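Local structure of uncharacterized protein DUF1185 (Bordetella bronchiseptica RB50, 3BYQ) at residues I137-V142 with G179-E184; M116-K121 with P133-H138. The protein is of unknown function but has a variant of the Bacillus chorismate mutase fold and may play a role in amino-acid metabolism. One frame throughout, in Å; residues are numbered along the deposited sequence. Where two conformers were deposited one is given.

In the fold
The two contacts lie about 13 Å apart, centre to centre, and share I137 and H138. Along the chain, 116-121 comes first, then 133-138, which runs into 137-142; 179-184 follows much later. Interaction 2 sits about 7 Å from the centre of the chain, where strands 119-123 and 130-136 both pair with strand 79-86. Interaction 1 lies further out, about 19 Å from that centre, in the loops that follow strands 130-136 and 161-169. They touch directly: V142 and K183 pack on Y136, and S140 packs on H135. Both also meet a second subunit, so the subunit interface runs past both contacts.

Interaction 1. Residues I137-V142 with G179-E184; sequences IHASYV and GGLTKE
V142 and L181 bring the two loops together, with their CA atoms 4.7 Å apart; V142 is the last residue of a type I turn that begins at A139. The turn is closed by V142 N bonding to A139 O. No direct hydrogen bond joins 137-142 to 179-184. A water does the bridging instead: it donates to Y141 O at 2.7 Å and accepts from L181 N at 3.0 Å. V142 CA also makes a CH...O contact of 3.3 Å with L181 O. The apolar part centres on L181. Its CG stands anti to the backbone N (chi1 -171°), and its CD2 methyl packs against the turn. CD2 meets V142 CG2 at 3.8 Å and the CB of Y141 at 4.0 Å. A139 CB lies slightly farther off. The V142 and L181 side chains cross at about a right angle. The second methyl of V142, CG1, leans over the backbone instead, 3.5 Å from L181 O, and lies near K183 N and CG at the margin of the contact. The Y141 ring leads away from L181; it makes a cation-pi contact with R193 and packs on M116 of the second subunit. K183 NZ forms a salt bridge with E78. The contact places the loop after strand 161-169 beside the turn between strands 130-136 and 147-151, with V186 packing on A139 and V142.

Interaction 2. Residues M116-K121 with P133-H138; sequences MVPAVK and PVHYIH
P118 and H135 form the tight part of this contact. P118 CD sits over one face of the imidazole, 3.8 Å from the ring centroid and 17° off its normal, a CH-pi contact. P118 CG lies over the rim near ND1, and CB beside it, past the rim near CE1. CG also comes within 3.4 Å of P133 O. The ring is tied at its edge as well: H135 NE2 donates to M116 O at 2.8 Å. The donor lies nearly in line with the C=O, but the bond is bent at the hydrogen (136°), and the oxygen is tilted from the ring plane. H135 CG stands between the backbone N and the carbonyl carbon (chi1 67°), which carries the ring across to 116-121. The contact is looser toward V120, where CG1 meets P133 CD at 3.8 Å. M116, a selenomethionine, has its CB directed away from 133-138. Strand 79-86 pairs with both strands, and S81 OG bonds to P133 O. Since M116 O can only accept, NE2 probably carries a proton, and the bond together with P118 over one face would restrict the ring's rotation.

Interaction 1. Residues I137-V142 with G179-E184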
# COMPACT_ATOMS: atom_id res chain seq x y z
N ILE B 137 -21.01 16.69 -17.15
CA ILE B 137 -20.41 17.95 -17.62
C ILE B 137 -21.40 19.10 -17.76
O ILE B 137 -20.99 20.26 -17.79
CB ILE B 137 -19.60 17.78 -18.93
CG1 ILE B 137 -20.45 17.50 -20.14
CG2 ILE B 137 -18.45 16.70 -18.73
CD1 ILE B 137 -19.60 17.56 -21.43
N HIS B 138 -22.69 18.78 -17.85
CA HIS B 138 -23.69 19.81 -18.11
C HIS B 138 -24.54 20.21 -16.92
O HIS B 138 -25.24 21.22 -16.96
CB HIS B 138 -24.63 19.35 -19.22
CG HIS B 138 -23.94 19.10 -20.51
ND1 HIS B 138 -23.25 20.07 -21.19
CD2 HIS B 138 -23.82 17.96 -21.24
CE1 HIS B 138 -22.74 19.56 -22.30
NE2 HIS B 138 -23.08 18.28 -22.36
N ALA B 139 -24.47 19.41 -15.88
CA ALA B 139 -25.30 19.60 -14.70
C ALA B 139 -24.77 18.67 -13.62
O ALA B 139 -24.96 17.46 -13.67
CB ALA B 139 -26.76 19.28 -14.97
N SER B 140 -24.09 19.26 -12.65
CA SER B 140 -23.38 18.49 -11.65
C SER B 140 -24.27 17.54 -10.85
O SER B 140 -23.79 16.55 -10.34
CB SER B 140 -22.65 19.45 -10.67
OG SER B 140 -23.56 20.25 -10.02
N TYR B 141 -25.55 17.87 -10.72
CA TYR B 141 -26.46 17.05 -9.90
C TYR B 141 -27.03 15.81 -10.55
O TYR B 141 -27.75 15.08 -9.90
CB TYR B 141 -27.63 17.89 -9.37
CG TYR B 141 -27.32 18.78 -8.15
CD1 TYR B 141 -26.85 20.07 -8.29
CD2 TYR B 141 -27.51 18.29 -6.87
CE1 TYR B 141 -26.55 20.85 -7.19
CE2 TYR B 141 -27.24 19.06 -5.76
CZ TYR B 141 -26.76 20.34 -5.92
OH TYR B 141 -26.51 21.07 -4.79
N VAL B 142 -26.72 15.54 -11.81
CA VAL B 142 -27.30 14.32 -12.48
C VAL B 142 -26.76 13.10 -11.78
O VAL B 142 -25.59 12.73 -11.92
CB VAL B 142 -27.06 14.33 -13.99
CG1 VAL B 142 -27.41 12.98 -14.62
CG2 VAL B 142 -27.85 15.49 -14.63
N GLY B 179 -32.39 7.05 -9.15
CA GLY B 179 -33.24 8.18 -9.49
C GLY B 179 -32.45 9.45 -9.50
O GLY B 179 -31.32 9.47 -9.98
N GLY B 180 -33.05 10.50 -8.96
CA GLY B 180 -32.47 11.83 -8.92
C GLY B 180 -32.57 12.54 -10.27
O GLY B 180 -33.26 12.09 -11.18
N LEU B 181 -31.85 13.65 -10.39
CA LEU B 181 -31.90 14.46 -11.62
C LEU B 181 -31.35 13.66 -12.76
O LEU B 181 -30.31 13.04 -12.61
CB LEU B 181 -31.10 15.75 -11.45
CG LEU B 181 -31.24 16.78 -12.58
CD1 LEU B 181 -32.62 17.44 -12.55
CD2 LEU B 181 -30.10 17.80 -12.53
N THR B 182 -32.05 13.68 -13.88
CA THR B 182 -31.65 12.98 -15.08
C THR B 182 -31.22 13.98 -16.11
O THR B 182 -31.47 15.15 -15.99
CB THR B 182 -32.81 12.19 -15.70
OG1 THR B 182 -33.84 13.10 -16.13
CG2 THR B 182 -33.39 11.18 -14.69
N LYS B 183 -30.54 13.49 -17.13
CA LYS B 183 -30.07 14.33 -18.25
C LYS B 183 -31.24 15.05 -18.87
O LYS B 183 -31.17 16.23 -19.21
CB LYS B 183 -29.34 13.53 -19.31
CG LYS B 183 -28.05 12.96 -18.82
CD LYS B 183 -27.24 12.30 -19.93
CE LYS B 183 -27.95 11.16 -20.62
NZ LYS B 183 -27.01 10.61 -21.61
N GLU B 184 -32.35 14.33 -19.01
CA GLU B 184 -33.57 14.87 -19.60
C GLU B 184 -34.24 15.93 -18.74
O GLU B 184 -34.97 16.79 -19.23
CB GLU B 184 -34.58 13.75 -19.89
CG GLU B 184 -34.13 12.79 -20.95
CD GLU B 184 -33.21 11.68 -20.46
OE1 GLU B 184 -32.83 11.61 -19.26
OE2 GLU B 184 -32.86 10.84 -21.31
O HOH W 1 -29.88 14.53 -8.35

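Interaction 2. Residues M116-K121 with P133-H138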
# COMPACT_ATOMS: atom_id res chain seq x y z
N MSE B 116 -18.97 22.82 -13.07
CA MSE B 116 -17.62 22.95 -12.51
C MSE B 116 -16.96 21.58 -12.63
O MSE B 116 -17.60 20.58 -12.43
CB MSE B 116 -17.64 23.35 -11.05
CG MSE B 116 -16.27 23.61 -10.46
SE MSE B 116 -16.36 24.28 -8.61
CE MSE B 116 -16.77 22.66 -7.78
N VAL B 117 -15.68 21.55 -12.88
CA VAL B 117 -15.00 20.27 -13.01
C VAL B 117 -14.65 19.86 -11.58
O VAL B 117 -14.04 20.66 -10.85
CB VAL B 117 -13.66 20.41 -13.81
CG1 VAL B 117 -12.99 19.04 -13.93
CG2 VAL B 117 -13.88 21.05 -15.17
N PRO B 118 -15.06 18.66 -11.16
CA PRO B 118 -14.69 18.23 -9.81
C PRO B 118 -13.20 17.92 -9.76
O PRO B 118 -12.54 17.85 -10.80
CB PRO B 118 -15.57 17.02 -9.57
CG PRO B 118 -15.72 16.45 -10.86
CD PRO B 118 -15.74 17.58 -11.88
N ALA B 119 -12.68 17.80 -8.55
CA ALA B 119 -11.24 17.65 -8.38
C ALA B 119 -10.88 16.99 -7.08
O ALA B 119 -11.68 16.92 -6.16
CB ALA B 119 -10.59 19.04 -8.40
N VAL B 120 -9.67 16.44 -7.05
CA VAL B 120 -9.06 15.97 -5.80
C VAL B 120 -7.57 16.15 -5.96
O VAL B 120 -7.05 16.11 -7.05
CB VAL B 120 -9.48 14.52 -5.43
CG1 VAL B 120 -9.05 13.51 -6.50
CG2 VAL B 120 -9.00 14.11 -4.00
N LYS B 121 -6.88 16.41 -4.86
CA LYS B 121 -5.43 16.53 -4.92
C LYS B 121 -4.83 16.10 -3.62
O LYS B 121 -5.50 15.96 -2.61
CB LYS B 121 -5.00 17.94 -5.23
CG LYS B 121 -5.52 18.94 -4.31
CD LYS B 121 -5.20 20.37 -4.82
CE LYS B 121 -5.74 21.36 -3.84
NZ LYS B 121 -7.22 21.33 -3.81
N PRO B 133 -12.96 11.66 -8.52
CA PRO B 133 -14.39 11.60 -8.74
C PRO B 133 -14.79 12.39 -9.95
O PRO B 133 -14.21 13.43 -10.23
CB PRO B 133 -14.94 12.29 -7.50
CG PRO B 133 -13.90 13.28 -7.16
CD PRO B 133 -12.62 12.61 -7.44
N VAL B 134 -15.80 11.88 -10.66
CA VAL B 134 -16.32 12.56 -11.83
C VAL B 134 -17.80 12.85 -11.72
O VAL B 134 -18.55 12.23 -10.93
CB VAL B 134 -16.11 11.75 -13.17
CG1 VAL B 134 -14.65 11.42 -13.38
CG2 VAL B 134 -16.94 10.44 -13.21
N HIS B 135 -18.23 13.85 -12.47
CA HIS B 135 -19.66 14.11 -12.59
C HIS B 135 -20.01 14.63 -13.97
O HIS B 135 -19.12 14.86 -14.83
CB HIS B 135 -20.22 14.93 -11.44
CG HIS B 135 -19.74 16.33 -11.35
ND1 HIS B 135 -19.28 16.87 -10.17
CD2 HIS B 135 -19.76 17.35 -12.25
CE1 HIS B 135 -19.00 18.15 -10.35
NE2 HIS B 135 -19.27 18.47 -11.61
N TYR B 136 -21.32 14.74 -14.19
CA TYR B 136 -21.85 15.15 -15.52
C TYR B 136 -21.43 16.55 -15.89
O TYR B 136 -21.58 17.52 -15.12
CB TYR B 136 -23.37 15.03 -15.52
CG TYR B 136 -24.09 15.26 -16.82
CD1 TYR B 136 -23.76 14.57 -17.96
CD2 TYR B 136 -25.20 16.08 -16.85
CE1 TYR B 136 -24.49 14.76 -19.13
CE2 TYR B 136 -25.93 16.27 -17.99
CZ TYR B 136 -25.58 15.60 -19.13
OH TYR B 136 -26.28 15.78 -20.30
N ILE B 137 -21.01 16.69 -17.15
CA ILE B 137 -20.41 17.95 -17.62
C ILE B 137 -21.40 19.10 -17.76
O ILE B 137 -20.99 20.26 -17.79
CB ILE B 137 -19.60 17.78 -18.93
CG1 ILE B 137 -20.45 17.50 -20.14
CG2 ILE B 137 -18.45 16.70 -18.73
CD1 ILE B 137 -19.60 17.56 -21.43
N HIS B 138 -22.69 18.78 -17.85
CA HIS B 138 -23.69 19.81 -18.11
C HIS B 138 -24.54 20.21 -16.92
O HIS B 138 -25.24 21.22 -16.96
CB HIS B 138 -24.63 19.35 -19.22
CG HIS B 138 -23.94 19.10 -20.51
ND1 HIS B 138 -23.25 20.07 -21.19
CD2 HIS B 138 -23.82 17.96 -21.24
CE1 HIS B 138 -22.74 19.56 -22.30
NE2 HIS B 138 -23.08 18.28 -22.36